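Local coordinates for protein CaaX farnesyltransferase alpha subunit Ram2 (Aspergillus fumigatus, PDB 4L9P) that serves as the alpha subunit of a heterodimeric prenyltransferase that probably attaches farnesyl, and perhaps geranylgeranyl, groups to CaaX proteins, at residues Q246-R251 with S263-V268; H202-R207 with A218-T223; G267-A272 with L276-D281. The protein carries 1 engineered substitution. One frame throughout, in Å; residues are numbered along the deposited sequence.

Interaction 1. Residues Q246-R251 with S263-V268; sequences QYSQSR and SYARGV
S248 meets both Y264 and A265 of the partner helix. Just before it, Y247 has its CB pointing toward that helix, but its ring packs within its own: the CG of R251, one turn on, lies 3.6 Å above one face of the Y247 ring, offset toward the rim. R203 of helix 197-208 adds a cation-pi contact to this ring. At S248 the backbones come nearest, its CA standing 6.4 Å from the CA of A265. The hydroxyl sits beside the backbone N (chi1 -61°), which aims OG back at the carbonyl oxygen of E244, its hydrogen-bond partner. From there it also meets the rim of Y264: OG is 3.3 Å from CD2 and 3.7 Å from CE2, in the plane of the ring, so the oxygen faces C-H groups rather than the pi cloud. Helices 238-254 and 259-272, joined by a short turn, run antiparallel here as a helical hairpin within the all-helical solenoid of prenyltransferase alpha subunits. Y264 has CG anti to the backbone N (chi1 -180°), and its ring reaches along the neighbouring helix until OH bonds the carboxylate of E244. One glutamate thus fixes both partners, S248 through its main-chain oxygen and Y264 through OE1. S248 CB and A265 CB are 4.3 Å apart. Next comes Q249, whose CB points away from helix 259-272 and whose side chain packs on W279. R251 forms a salt bridge with E254 through NH2.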
ATOM      1  N   GLN A 246     -14.069  21.315 -19.471  1.00 14.00           N
ATOM      2  CA  GLN A 246     -15.395  21.826 -19.203  1.00 16.79           C
ATOM      3  C   GLN A 246     -16.187  20.866 -18.329  1.00 16.35           C
ATOM      4  O   GLN A 246     -16.915  21.292 -17.394  1.00 17.56           O
ATOM      5  CB  GLN A 246     -16.133  22.058 -20.550  1.00 20.24           C
ATOM      6  CG  GLN A 246     -17.527  22.604 -20.415  1.00 25.45           C
ATOM      7  CD  GLN A 246     -18.111  22.936 -21.794  1.00 32.07           C
ATOM      8  OE1 GLN A 246     -18.673  22.065 -22.472  1.00 34.44           O
ATOM      9  NE2 GLN A 246     -17.956  24.193 -22.223  1.00 34.87           N
ATOM     10  N   TYR A 247     -16.046  19.560 -18.598  1.00 15.74           N
ATOM     11  CA  TYR A 247     -16.733  18.563 -17.787  1.00 15.20           C
ATOM     12  C   TYR A 247     -16.298  18.687 -16.308  1.00 12.78           C
ATOM     13  O   TYR A 247     -17.118  18.678 -15.351  1.00 13.05           O
ATOM     14  CB  TYR A 247     -16.440  17.154 -18.306  1.00 15.64           C
ATOM     15  CG  TYR A 247     -17.038  16.049 -17.460  1.00 15.80           C
ATOM     16  CD1 TYR A 247     -18.365  15.634 -17.662  1.00 16.19           C
ATOM     17  CD2 TYR A 247     -16.271  15.397 -16.488  1.00 15.68           C
ATOM     18  CE1 TYR A 247     -18.912  14.625 -16.913  1.00 16.10           C
ATOM     19  CE2 TYR A 247     -16.805  14.410 -15.708  1.00 15.62           C
ATOM     20  CZ  TYR A 247     -18.118  14.018 -15.916  1.00 16.05           C
ATOM     21  OH  TYR A 247     -18.621  12.999 -15.164  1.00 17.35           O
ATOM     22  N   SER A 248     -15.010  18.810 -16.123  1.00 11.30           N
ATOM     23  CA  SER A 248     -14.443  18.953 -14.761  1.00 10.43           C
ATOM     24  C   SER A 248     -15.010  20.190 -14.052  1.00 11.43           C
ATOM     25  O   SER A 248     -15.352  20.076 -12.859  1.00 10.72           O
ATOM     26  CB  SER A 248     -12.925  19.039 -14.830  1.00 10.12           C
ATOM     27  OG  SER A 248     -12.413  17.852 -15.404  1.00 11.03           O
ATOM     28  N   GLN A 249     -15.057  21.350 -14.750  1.00 11.70           N
ATOM     29  CA  GLN A 249     -15.616  22.545 -14.122  1.00 12.46           C
ATOM     30  C   GLN A 249     -17.054  22.292 -13.730  1.00 11.63           C
ATOM     31  O   GLN A 249     -17.475  22.696 -12.661  1.00 12.00           O
ATOM     32  CB  GLN A 249     -15.512  23.763 -15.031  1.00 13.54           C
ATOM     33  CG  GLN A 249     -14.086  24.210 -15.240  1.00 16.39           C
ATOM     34  CD  GLN A 249     -13.984  25.571 -15.929  1.00 18.93           C
ATOM     35  OE1 GLN A 249     -14.985  26.092 -16.423  1.00 21.04           O
ATOM     36  NE2 GLN A 249     -12.787  26.160 -15.937  1.00 19.49           N
ATOM     37  N   SER A 250     -17.839  21.658 -14.603  1.00 12.75           N
ATOM     38  CA  SER A 250     -19.258  21.428 -14.279  1.00 13.83           C
ATOM     39  C   SER A 250     -19.424  20.539 -13.052  1.00 13.24           C
ATOM     40  O   SER A 250     -20.319  20.750 -12.235  1.00 14.53           O
ATOM     41  CB  SER A 250     -19.960  20.742 -15.430  1.00 15.59           C
ATOM     42  OG  SER A 250     -20.070  21.608 -16.531  1.00 19.13           O
ATOM     43  N   ARG A 251     -18.563  19.535 -12.916  1.00 11.21           N
ATOM     44  CA  ARG A 251     -18.644  18.698 -11.734  1.00 10.19           C
ATOM     45  C   ARG A 251     -18.191  19.446 -10.476  1.00 10.21           C
ATOM     46  O   ARG A 251     -18.782  19.275  -9.414  1.00 10.68           O
ATOM     47  CB  ARG A 251     -17.808  17.427 -11.914  1.00 11.23           C
ATOM     48  CG  ARG A 251     -18.250  16.529 -13.079  1.00 12.73           C
ATOM     49  CD  ARG A 251     -19.637  15.848 -12.888  1.00 15.69           C
ATOM     50  NE  ARG A 251     -20.769  16.680 -13.000  1.00 18.08           N
ATOM     51  CZ  ARG A 251     -21.252  17.144 -14.167  1.00 19.21           C
ATOM     52  NH1 ARG A 251     -20.599  16.886 -15.301  1.00 19.73           N
ATOM     53  NH2 ARG A 251     -22.360  17.913 -14.206  1.00 20.36           N
ATOM     54  N   SER A 263      -8.030  17.451  -9.024  1.00  6.51           N
ATOM     55  CA  SER A 263      -6.838  16.654  -9.337  1.00  6.70           C
ATOM     56  C   SER A 263      -6.920  16.156 -10.784  1.00  6.44           C
ATOM     57  O   SER A 263      -5.918  16.123 -11.486  1.00  7.23           O
ATOM     58  CB  SER A 263      -6.720  15.483  -8.379  1.00  8.51           C
ATOM     59  OG  SER A 263      -6.575  15.979  -7.036  1.00 11.05           O
ATOM     60  N   TYR A 264      -8.099  15.751 -11.225  1.00  6.79           N
ATOM     61  CA  TYR A 264      -8.249  15.283 -12.612  1.00  7.01           C
ATOM     62  C   TYR A 264      -7.886  16.437 -13.565  1.00  7.31           C
ATOM     63  O   TYR A 264      -7.107  16.252 -14.522  1.00  7.59           O
ATOM     64  CB  TYR A 264      -9.690  14.824 -12.810  1.00  7.22           C
ATOM     65  CG  TYR A 264      -9.971  14.320 -14.185  1.00  6.64           C
ATOM     66  CD1 TYR A 264      -9.572  13.017 -14.541  1.00  7.97           C
ATOM     67  CD2 TYR A 264     -10.602  15.118 -15.144  1.00  8.02           C
ATOM     68  CE1 TYR A 264      -9.810  12.546 -15.817  1.00  7.97           C
ATOM     69  CE2 TYR A 264     -10.856  14.654 -16.458  1.00  7.52           C
ATOM     70  CZ  TYR A 264     -10.448  13.368 -16.776  1.00  7.76           C
ATOM     71  OH  TYR A 264     -10.653  12.860 -18.050  1.00  9.21           O
ATOM     72  N   ALA A 265      -8.375  17.640 -13.298  1.00  7.20           N
ATOM     73  CA  ALA A 265      -8.057  18.775 -14.180  1.00  7.67           C
ATOM     74  C   ALA A 265      -6.573  19.103 -14.207  1.00  8.03           C
ATOM     75  O   ALA A 265      -6.019  19.403 -15.272  1.00  9.81           O
ATOM     76  CB  ALA A 265      -8.860  20.044 -13.778  1.00  8.72           C
ATOM     77  N   ARG A 266      -5.916  19.036 -13.051  1.00  7.96           N
ATOM     78  CA  ARG A 266      -4.449  19.184 -13.064  1.00  8.99           C
ATOM     79  C   ARG A 266      -3.825  18.135 -13.980  1.00  9.34           C
ATOM     80  O   ARG A 266      -2.892  18.440 -14.722  1.00 11.08           O
ATOM     81  CB  ARG A 266      -3.859  19.075 -11.667  1.00 10.67           C
ATOM     82  CG  ARG A 266      -4.209  20.250 -10.788  1.00 12.54           C
ATOM     83  CD  ARG A 266      -3.780  20.035  -9.386  1.00 14.08           C
ATOM     84  NE  ARG A 266      -3.900  21.211  -8.505  1.00 14.80           N
ATOM     85  CZ  ARG A 266      -2.930  22.105  -8.269  1.00 16.45           C
ATOM     86  NH1 ARG A 266      -1.764  22.036  -8.886  1.00 16.38           N
ATOM     87  NH2 ARG A 266      -3.157  23.083  -7.397  1.00 17.13           N
ATOM     88  N   GLY A 267      -4.297  16.903 -13.898  1.00  9.14           N
ATOM     89  CA  GLY A 267      -3.746  15.871 -14.755  1.00  9.95           C
ATOM     90  C   GLY A 267      -4.023  16.142 -16.217  1.00  9.79           C
ATOM     91  O   GLY A 267      -3.154  15.905 -17.084  1.00 10.76           O
ATOM     92  N   VAL A 268      -5.212  16.630 -16.539  1.00  8.97           N
ATOM     93  CA  VAL A 268      -5.499  16.959 -17.948  1.00 10.11           C
ATOM     94  C   VAL A 268      -4.603  18.065 -18.466  1.00 10.46           C
ATOM     95  O   VAL A 268      -4.061  17.963 -19.579  1.00 10.57           O
ATOM     96  CB  VAL A 268      -6.958  17.385 -18.104  1.00 10.25           C
ATOM     97  CG1 VAL A 268      -7.235  17.879 -19.558  1.00 11.55           C
ATOM     98  CG2 VAL A 268      -7.892  16.206 -17.722  1.00 10.45           C
TER

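Interaction 2. Residues H202-R207 with A218-T223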
ATOM      1  N   HIS A 202     -10.400   6.045 -13.420  1.00  3.33           N
ATOM      2  CA  HIS A 202     -10.683   5.251 -14.644  1.00  3.82           C
ATOM      3  C   HIS A 202     -10.968   6.208 -15.781  1.00  4.18           C
ATOM      4  O   HIS A 202     -10.553   5.945 -16.934  1.00  4.54           O
ATOM      5  CB  HIS A 202     -11.881   4.354 -14.369  1.00  4.33           C
ATOM      6  CG  HIS A 202     -12.070   3.289 -15.423  1.00  4.32           C
ATOM      7  ND1 HIS A 202     -11.236   2.192 -15.488  1.00  5.82           N
ATOM      8  CD2 HIS A 202     -13.000   3.133 -16.405  1.00  4.85           C
ATOM      9  CE1 HIS A 202     -11.628   1.417 -16.478  1.00  6.85           C
ATOM     10  NE2 HIS A 202     -12.678   1.981 -17.061  1.00  5.50           N
ATOM     11  N   ARG A 203     -11.613   7.347 -15.523  1.00  3.57           N
ATOM     12  CA  ARG A 203     -11.877   8.344 -16.600  1.00  4.23           C
ATOM     13  C   ARG A 203     -10.547   8.813 -17.200  1.00  5.35           C
ATOM     14  O   ARG A 203     -10.431   8.954 -18.424  1.00  6.07           O
ATOM     15  CB  ARG A 203     -12.633   9.564 -16.049  1.00  5.58           C
ATOM     16  CG  ARG A 203     -13.142  10.458 -17.219  1.00  6.36           C
ATOM     17  CD  ARG A 203     -13.857  11.740 -16.642  1.00  7.75           C
ATOM     18  NE  ARG A 203     -14.358  12.455 -17.801  1.00  9.43           N
ATOM     19  CZ  ARG A 203     -15.584  12.352 -18.299  1.00 10.44           C
ATOM     20  NH1 ARG A 203     -16.546  11.651 -17.658  1.00 11.01           N
ATOM     21  NH2 ARG A 203     -15.847  12.963 -19.457  1.00 11.67           N
ATOM     22  N   TYR A 204      -9.568   9.071 -16.333  1.00  5.31           N
ATOM     23  CA  TYR A 204      -8.277   9.519 -16.853  1.00  4.94           C
ATOM     24  C   TYR A 204      -7.667   8.429 -17.785  1.00  5.53           C
ATOM     25  O   TYR A 204      -7.150   8.724 -18.875  1.00  7.02           O
ATOM     26  CB  TYR A 204      -7.299   9.835 -15.700  1.00  5.59           C
ATOM     27  CG  TYR A 204      -5.988  10.353 -16.274  1.00  5.26           C
ATOM     28  CD1 TYR A 204      -4.944   9.476 -16.660  1.00  6.87           C
ATOM     29  CD2 TYR A 204      -5.762  11.741 -16.401  1.00  6.18           C
ATOM     30  CE1 TYR A 204      -3.745   9.959 -17.204  1.00  7.32           C
ATOM     31  CE2 TYR A 204      -4.560  12.236 -16.920  1.00  6.26           C
ATOM     32  CZ  TYR A 204      -3.572  11.329 -17.353  1.00  7.06           C
ATOM     33  OH  TYR A 204      -2.390  11.807 -17.905  1.00  8.12           O
ATOM     34  N   MET A 205      -7.739   7.176 -17.389  1.00  6.14           N
ATOM     35  CA  MET A 205      -7.233   6.129 -18.258  1.00  6.77           C
ATOM     36  C   MET A 205      -7.958   6.131 -19.613  1.00  7.14           C
ATOM     37  O   MET A 205      -7.318   6.045 -20.694  1.00  6.86           O
ATOM     38  CB  MET A 205      -7.454   4.806 -17.605  1.00  9.31           C
ATOM     39  CG  MET A 205      -6.835   3.666 -18.405  1.00 13.03           C
ATOM     40  SD  MET A 205      -8.062   2.512 -18.947  1.00 21.83           S
ATOM     41  CE  MET A 205      -9.501   2.854 -18.134  1.00 23.02           C
ATOM     42  N   LEU A 206      -9.288   6.250 -19.581  1.00  6.05           N
ATOM     43  CA  LEU A 206     -10.049   6.171 -20.853  1.00  5.33           C
ATOM     44  C   LEU A 206      -9.649   7.319 -21.738  1.00  6.21           C
ATOM     45  O   LEU A 206      -9.560   7.139 -22.964  1.00  7.61           O
ATOM     46  CB  LEU A 206     -11.550   6.297 -20.558  1.00  6.62           C
ATOM     47  CG  LEU A 206     -12.163   5.132 -19.778  1.00  6.22           C
ATOM     48  CD1 LEU A 206     -13.635   5.427 -19.470  1.00  7.69           C
ATOM     49  CD2 LEU A 206     -12.018   3.780 -20.517  1.00  6.09           C
ATOM     50  N   ARG A 207      -9.464   8.509 -21.177  1.00  7.45           N
ATOM     51  CA  ARG A 207      -9.260   9.699 -22.012  1.00  8.27           C
ATOM     52  C   ARG A 207      -7.802  10.004 -22.344  1.00  9.47           C
ATOM     53  O   ARG A 207      -7.513  10.484 -23.462  1.00 11.60           O
ATOM     54  CB  ARG A 207      -9.901  10.918 -21.360  1.00  9.04           C
ATOM     55  CG  ARG A 207     -11.450  10.819 -21.247  1.00  9.27           C
ATOM     56  CD  ARG A 207     -12.055  10.931 -22.612  1.00 13.21           C
ATOM     57  NE  ARG A 207     -13.465  11.285 -22.571  1.00 15.35           N
ATOM     58  CZ  ARG A 207     -14.399  10.614 -23.246  1.00 15.71           C
ATOM     59  NH1 ARG A 207     -14.063   9.481 -23.896  1.00 16.22           N
ATOM     60  NH2 ARG A 207     -15.658  11.040 -23.209  1.00 16.68           N
ATOM     61  N   ALA A 218       1.366   1.795 -18.585  1.00  6.87           N
ATOM     62  CA  ALA A 218       1.800   2.833 -17.682  1.00  7.47           C
ATOM     63  C   ALA A 218       0.552   3.607 -17.272  1.00  6.38           C
ATOM     64  O   ALA A 218      -0.411   3.732 -18.049  1.00  7.32           O
ATOM     65  CB  ALA A 218       2.780   3.803 -18.363  1.00  8.73           C
ATOM     66  N   GLY A 219       0.566   4.262 -16.116  1.00  5.82           N
ATOM     67  CA  GLY A 219      -0.530   5.159 -15.761  1.00  6.00           C
ATOM     68  C   GLY A 219      -0.465   6.479 -16.511  1.00  5.89           C
ATOM     69  O   GLY A 219      -1.481   7.167 -16.661  1.00  5.62           O
ATOM     70  N   LEU A 220       0.721   6.845 -16.966  1.00  6.03           N
ATOM     71  CA  LEU A 220       0.954   8.152 -17.611  1.00  5.77           C
ATOM     72  C   LEU A 220       1.814   7.988 -18.839  1.00  7.05           C
ATOM     73  O   LEU A 220       2.667   7.097 -18.895  1.00  7.45           O
ATOM     74  CB  LEU A 220       1.733   9.066 -16.630  1.00  5.60           C
ATOM     75  CG  LEU A 220       0.978   9.486 -15.371  1.00  5.25           C
ATOM     76  CD1 LEU A 220       1.921  10.145 -14.338  1.00  5.92           C
ATOM     77  CD2 LEU A 220      -0.148  10.428 -15.762  1.00  7.15           C
ATOM     78  N   HIS A 221       1.582   8.849 -19.816  1.00  8.24           N
ATOM     79  CA  HIS A 221       2.503   8.946 -20.934  1.00  8.54           C
ATOM     80  C   HIS A 221       3.853   9.467 -20.491  1.00  9.98           C
ATOM     81  O   HIS A 221       4.011  10.088 -19.413  1.00  9.94           O
ATOM     82  CB  HIS A 221       1.970   9.962 -21.952  1.00  9.65           C
ATOM     83  CG  HIS A 221       0.865   9.422 -22.800  1.00 11.02           C
ATOM     84  ND1 HIS A 221      -0.475   9.463 -22.440  1.00 13.45           N
ATOM     85  CD2 HIS A 221       0.924   8.766 -23.976  1.00 11.92           C
ATOM     86  CE1 HIS A 221      -1.194   8.898 -23.388  1.00 12.59           C
ATOM     87  NE2 HIS A 221      -0.375   8.491 -24.346  1.00 13.51           N
ATOM     88  N   ASN A 222       4.833   9.231 -21.356  1.00 11.24           N
ATOM     89  CA  ASN A 222       6.122   9.913 -21.248  1.00 12.02           C
ATOM     90  C   ASN A 222       6.902   9.525 -20.001  1.00 13.19           C
ATOM     91  O   ASN A 222       7.621  10.351 -19.455  1.00 14.89           O
ATOM     92  CB  ASN A 222       5.972  11.458 -21.300  1.00 13.71           C
ATOM     93  CG  ASN A 222       7.260  12.165 -21.711  1.00 15.70           C
ATOM     94  OD1 ASN A 222       8.039  11.642 -22.531  1.00 17.62           O
ATOM     95  ND2 ASN A 222       7.461  13.385 -21.197  1.00 15.82           N
ATOM     96  N   THR A 223       6.807   8.276 -19.575  1.00 12.20           N
ATOM     97  CA  THR A 223       7.631   7.829 -18.473  1.00 13.51           C
ATOM     98  C   THR A 223       9.094   7.611 -18.914  1.00 18.28           C
ATOM     99  O   THR A 223       9.935   7.346 -18.086  1.00 21.20           O
ATOM    100  CB  THR A 223       7.057   6.532 -17.806  1.00 13.90           C
ATOM    101  OG1 THR A 223       6.899   5.510 -18.796  1.00 16.02           O
ATOM    102  CG2 THR A 223       5.685   6.827 -17.202  1.00 12.92           C
TER
HETATM  103  O   HOH W   1      -0.613  10.800 -19.674  1.00 11.01           O
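Y204 reaches from its helix to G219 and L220 on a loop, touching them with one edge and its tip. CB leaves the helix toward the loop, and with CG anti to the backbone N (chi1 -178°) the ring continues outward. Along one edge, CD1 comes within 4.2 Å of the G219 carbonyl oxygen, and CE1 approaches the same oxygen to 3.6 Å, near the ring plane, as a C-H pointing at a carbonyl. CE1 and CZ each also lie 3.9 Å from CD2 of L220, whose side chain crosses the tyrosine at about a right angle. Helix 197-208 contributes to a prenyltransferase alpha-subunit repeat, and this loop, leading on toward helix 238-254, lies against the beta subunit: Y298 of Ram1 stacks on the Y204 ring, T297 of Ram1 packs on L220, and G219 makes backbone hydrogen bonds to Ram1. At the tip, OH touches the L220 CD2 methyl at 3.4 Å and hydrogen-bonds a water at 2.7 Å. That water accepts the backbone N-H of H221 and is bonded also to H221 ND1, 3.1 Å away in the imidazole plane. Three groups therefore hold it, giving the buried phenol a polar bridge to the loop beside its apolar neighbour, while A271 of helix 259-272 packs against the tyrosine from within the same chain.

Interaction 3. Residues G267-A272 with L276-D281; sequences GVLQAA and LSEWKD
The L269 CD2 methyl lies over the carboxylate of E278, to one side of its plane and 4.0 Å from OE1. That oxygen also forms a salt bridge with R274, in the turn between the two segments, so its charge is answered while the methyl rests against it. The other flat group, the indole of W279, stacks on W309 and pairs edge-to-face with F282, and A265 of helix 259-272 packs against it as well. The motif is a helix-loop-helix connection: after helix 259-272 come a short loop and a 3-10 turn at 276-278, and W279 then occupies the N-cap position of helix 280-284, within the all-helical solenoid of the subunit. L269 carries the contact from the helix side. A chi1 of -65° sets its CG beside the backbone N and anti to the carbonyl carbon, directing the branch at the second segment; there CD2 goes to E278 and CD1 to L276, whose CD2 it meets at 4.1 Å. The leucines cross obliquely, and their CA atoms are 6.9 Å apart, the nearest backbone approach here. The turn holds its own shape: W279 N bonds L276 O at 2.9 Å, and K280 N bonds S277 O at 3.1 Å. E317 clasps the start of the turn, OE2 taking the backbone N-H of L276 and OE1 that of S277, while the carbonyl oxygen of L276 also accepts a hydrogen bond from NE1 of W309.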
ATOM      1  N   GLY A 267      -4.297  16.903 -13.898  1.00  9.14           N
ATOM      2  CA  GLY A 267      -3.746  15.871 -14.755  1.00  9.95           C
ATOM      3  C   GLY A 267      -4.023  16.142 -16.217  1.00  9.79           C
ATOM      4  O   GLY A 267      -3.154  15.905 -17.084  1.00 10.76           O
ATOM      5  N   VAL A 268      -5.212  16.630 -16.539  1.00  8.97           N
ATOM      6  CA  VAL A 268      -5.499  16.959 -17.948  1.00 10.11           C
ATOM      7  C   VAL A 268      -4.603  18.065 -18.466  1.00 10.46           C
ATOM      8  O   VAL A 268      -4.061  17.963 -19.579  1.00 10.57           O
ATOM      9  CB  VAL A 268      -6.958  17.385 -18.104  1.00 10.25           C
ATOM     10  CG1 VAL A 268      -7.235  17.879 -19.558  1.00 11.55           C
ATOM     11  CG2 VAL A 268      -7.892  16.206 -17.722  1.00 10.45           C
ATOM     12  N   LEU A 269      -4.420  19.114 -17.648  1.00 10.60           N
ATOM     13  CA  LEU A 269      -3.549  20.239 -18.089  1.00 11.01           C
ATOM     14  C   LEU A 269      -2.112  19.760 -18.267  1.00 11.66           C
ATOM     15  O   LEU A 269      -1.449  20.129 -19.228  1.00 12.59           O
ATOM     16  CB  LEU A 269      -3.651  21.438 -17.142  1.00 11.45           C
ATOM     17  CG  LEU A 269      -5.047  22.084 -17.145  1.00 11.90           C
ATOM     18  CD1 LEU A 269      -5.220  23.030 -15.936  1.00 13.54           C
ATOM     19  CD2 LEU A 269      -5.262  22.883 -18.422  1.00 11.68           C
ATOM     20  N   GLN A 270      -1.617  18.937 -17.338  1.00 10.80           N
ATOM     21  CA  GLN A 270      -0.261  18.370 -17.529  1.00 11.75           C
ATOM     22  C   GLN A 270      -0.164  17.545 -18.809  1.00 12.68           C
ATOM     23  O   GLN A 270       0.815  17.658 -19.570  1.00 14.44           O
ATOM     24  CB  GLN A 270       0.102  17.491 -16.328  1.00 11.89           C
ATOM     25  CG  GLN A 270       1.399  16.647 -16.483  1.00 12.35           C
ATOM     26  CD  GLN A 270       2.685  17.478 -16.357  1.00 15.11           C
ATOM     27  OE1 GLN A 270       2.659  18.724 -16.249  1.00 16.92           O
ATOM     28  NE2 GLN A 270       3.821  16.782 -16.393  1.00 16.30           N
ATOM     29  N   ALA A 271      -1.156  16.692 -19.042  1.00 11.65           N
ATOM     30  CA  ALA A 271      -1.125  15.869 -20.263  1.00 12.22           C
ATOM     31  C   ALA A 271      -1.085  16.740 -21.508  1.00 13.39           C
ATOM     32  O   ALA A 271      -0.335  16.446 -22.499  1.00 14.38           O
ATOM     33  CB  ALA A 271      -2.373  14.947 -20.290  1.00 11.88           C
ATOM     34  N   ALA A 272      -1.879  17.806 -21.487  1.00 12.88           N
ATOM     35  CA  ALA A 272      -2.015  18.680 -22.658  1.00 13.94           C
ATOM     36  C   ALA A 272      -0.863  19.703 -22.815  1.00 15.23           C
ATOM     37  O   ALA A 272      -0.772  20.395 -23.850  1.00 17.53           O
ATOM     38  CB  ALA A 272      -3.347  19.417 -22.588  1.00 14.89           C
ATOM     39  N   LEU A 276      -1.608  25.879 -15.495  1.00 18.42           N
ATOM     40  CA  LEU A 276      -2.679  26.058 -14.503  1.00 17.76           C
ATOM     41  C   LEU A 276      -3.402  27.409 -14.672  1.00 18.97           C
ATOM     42  O   LEU A 276      -4.567  27.541 -14.344  1.00 19.23           O
ATOM     43  CB  LEU A 276      -2.109  25.936 -13.097  1.00 16.94           C
ATOM     44  CG  LEU A 276      -1.521  24.554 -12.790  1.00 17.57           C
ATOM     45  CD1 LEU A 276      -0.855  24.581 -11.418  1.00 18.57           C
ATOM     46  CD2 LEU A 276      -2.552  23.390 -12.859  1.00 18.09           C
ATOM     47  N   SER A 277      -2.715  28.401 -15.222  1.00 20.41           N
ATOM     48  CA  SER A 277      -3.338  29.712 -15.363  1.00 21.17           C
ATOM     49  C   SER A 277      -4.575  29.711 -16.297  1.00 21.63           C
ATOM     50  O   SER A 277      -5.377  30.659 -16.275  1.00 22.50           O
ATOM     51  CB  SER A 277      -2.302  30.769 -15.811  1.00 22.98           C
ATOM     52  OG  SER A 277      -1.705  30.349 -17.019  1.00 24.55           O
ATOM     53  N   GLU A 278      -4.755  28.666 -17.120  1.00 20.64           N
ATOM     54  CA  GLU A 278      -6.005  28.554 -17.854  1.00 21.96           C
ATOM     55  C   GLU A 278      -7.221  28.598 -16.962  1.00 20.63           C
ATOM     56  O   GLU A 278      -8.304  28.925 -17.438  1.00 21.32           O
ATOM     57  CB  GLU A 278      -6.101  27.244 -18.638  1.00 24.91           C
ATOM     58  CG  GLU A 278      -5.217  27.218 -19.811  1.00 28.03           C
ATOM     59  CD  GLU A 278      -5.738  26.353 -20.953  1.00 29.86           C
ATOM     60  OE1 GLU A 278      -6.818  25.644 -20.871  1.00 29.72           O
ATOM     61  OE2 GLU A 278      -4.995  26.377 -21.944  1.00 31.32           O
ATOM     62  N   TRP A 279      -7.065  28.187 -15.703  1.00 18.26           N
ATOM     63  CA  TRP A 279      -8.186  28.198 -14.771  1.00 17.32           C
ATOM     64  C   TRP A 279      -8.099  29.287 -13.695  1.00 18.06           C
ATOM     65  O   TRP A 279      -8.748  29.192 -12.671  1.00 18.23           O
ATOM     66  CB  TRP A 279      -8.318  26.842 -14.069  1.00 17.04           C
ATOM     67  CG  TRP A 279      -9.032  25.817 -14.890  1.00 15.65           C
ATOM     68  CD1 TRP A 279      -9.275  25.795 -16.262  1.00 16.16           C
ATOM     69  CD2 TRP A 279      -9.668  24.681 -14.348  1.00 14.56           C
ATOM     70  NE1 TRP A 279     -10.024  24.664 -16.574  1.00 15.56           N
ATOM     71  CE2 TRP A 279     -10.272  23.969 -15.416  1.00 13.94           C
ATOM     72  CE3 TRP A 279      -9.798  24.200 -13.045  1.00 13.64           C
ATOM     73  CZ2 TRP A 279     -10.984  22.770 -15.214  1.00 13.08           C
ATOM     74  CZ3 TRP A 279     -10.491  23.039 -12.823  1.00 12.24           C
ATOM     75  CH2 TRP A 279     -11.121  22.340 -13.902  1.00 12.18           C
ATOM     76  N   LYS A 280      -7.326  30.341 -13.950  1.00 19.09           N
ATOM     77  CA  LYS A 280      -7.125  31.343 -12.917  1.00 20.09           C
ATOM     78  C   LYS A 280      -8.449  31.988 -12.523  1.00 20.30           C
ATOM     79  O   LYS A 280      -8.756  32.103 -11.355  1.00 19.48           O
ATOM     80  CB  LYS A 280      -6.111  32.380 -13.385  1.00 20.85           C
ATOM     81  CG  LYS A 280      -5.700  33.396 -12.317  1.00 23.34           C
ATOM     82  CD  LYS A 280      -4.721  34.400 -12.898  1.00 25.70           C
ATOM     83  CE  LYS A 280      -4.504  35.530 -11.923  1.00 29.06           C
ATOM     84  NZ  LYS A 280      -3.743  36.630 -12.561  1.00 30.97           N
ATOM     85  N   ASP A 281      -9.255  32.365 -13.502  1.00 21.98           N
ATOM     86  CA  ASP A 281     -10.483  33.064 -13.183  1.00 22.85           C
ATOM     87  C   ASP A 281     -11.484  32.103 -12.559  1.00 21.19           C
ATOM     88  O   ASP A 281     -12.216  32.474 -11.644  1.00 21.55           O
ATOM     89  CB  ASP A 281     -11.064  33.645 -14.453  1.00 26.26           C
ATOM     90  CG  ASP A 281     -10.308  34.843 -14.933  1.00 30.96           C
ATOM     91  OD1 ASP A 281      -9.615  35.498 -14.122  1.00 32.10           O
ATOM     92  OD2 ASP A 281     -10.441  35.142 -16.142  1.00 33.25           O
TER

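Overall arrangement
Along the chain, interaction 2 comes first and closes before interaction 1 opens; interaction 3 then begins on helix 259-272, where interaction 1 ends, and the two share G267 and V268. Their centres lie about 9 Å apart, whereas interaction 2 is about 15 Å from interaction 1 and 16 Å from interaction 3. Interactions 1 and 3 both use helix 259-272, which interaction 2 touches through Y204 on Y264, G267 and A271; W279 of interaction 3 separately packs on S248, Q249 and A265. Interaction 2 lies nearest the chain centre, beside Ram1, so packing runs continuously from the subunit interface into helices farther along the solenoid.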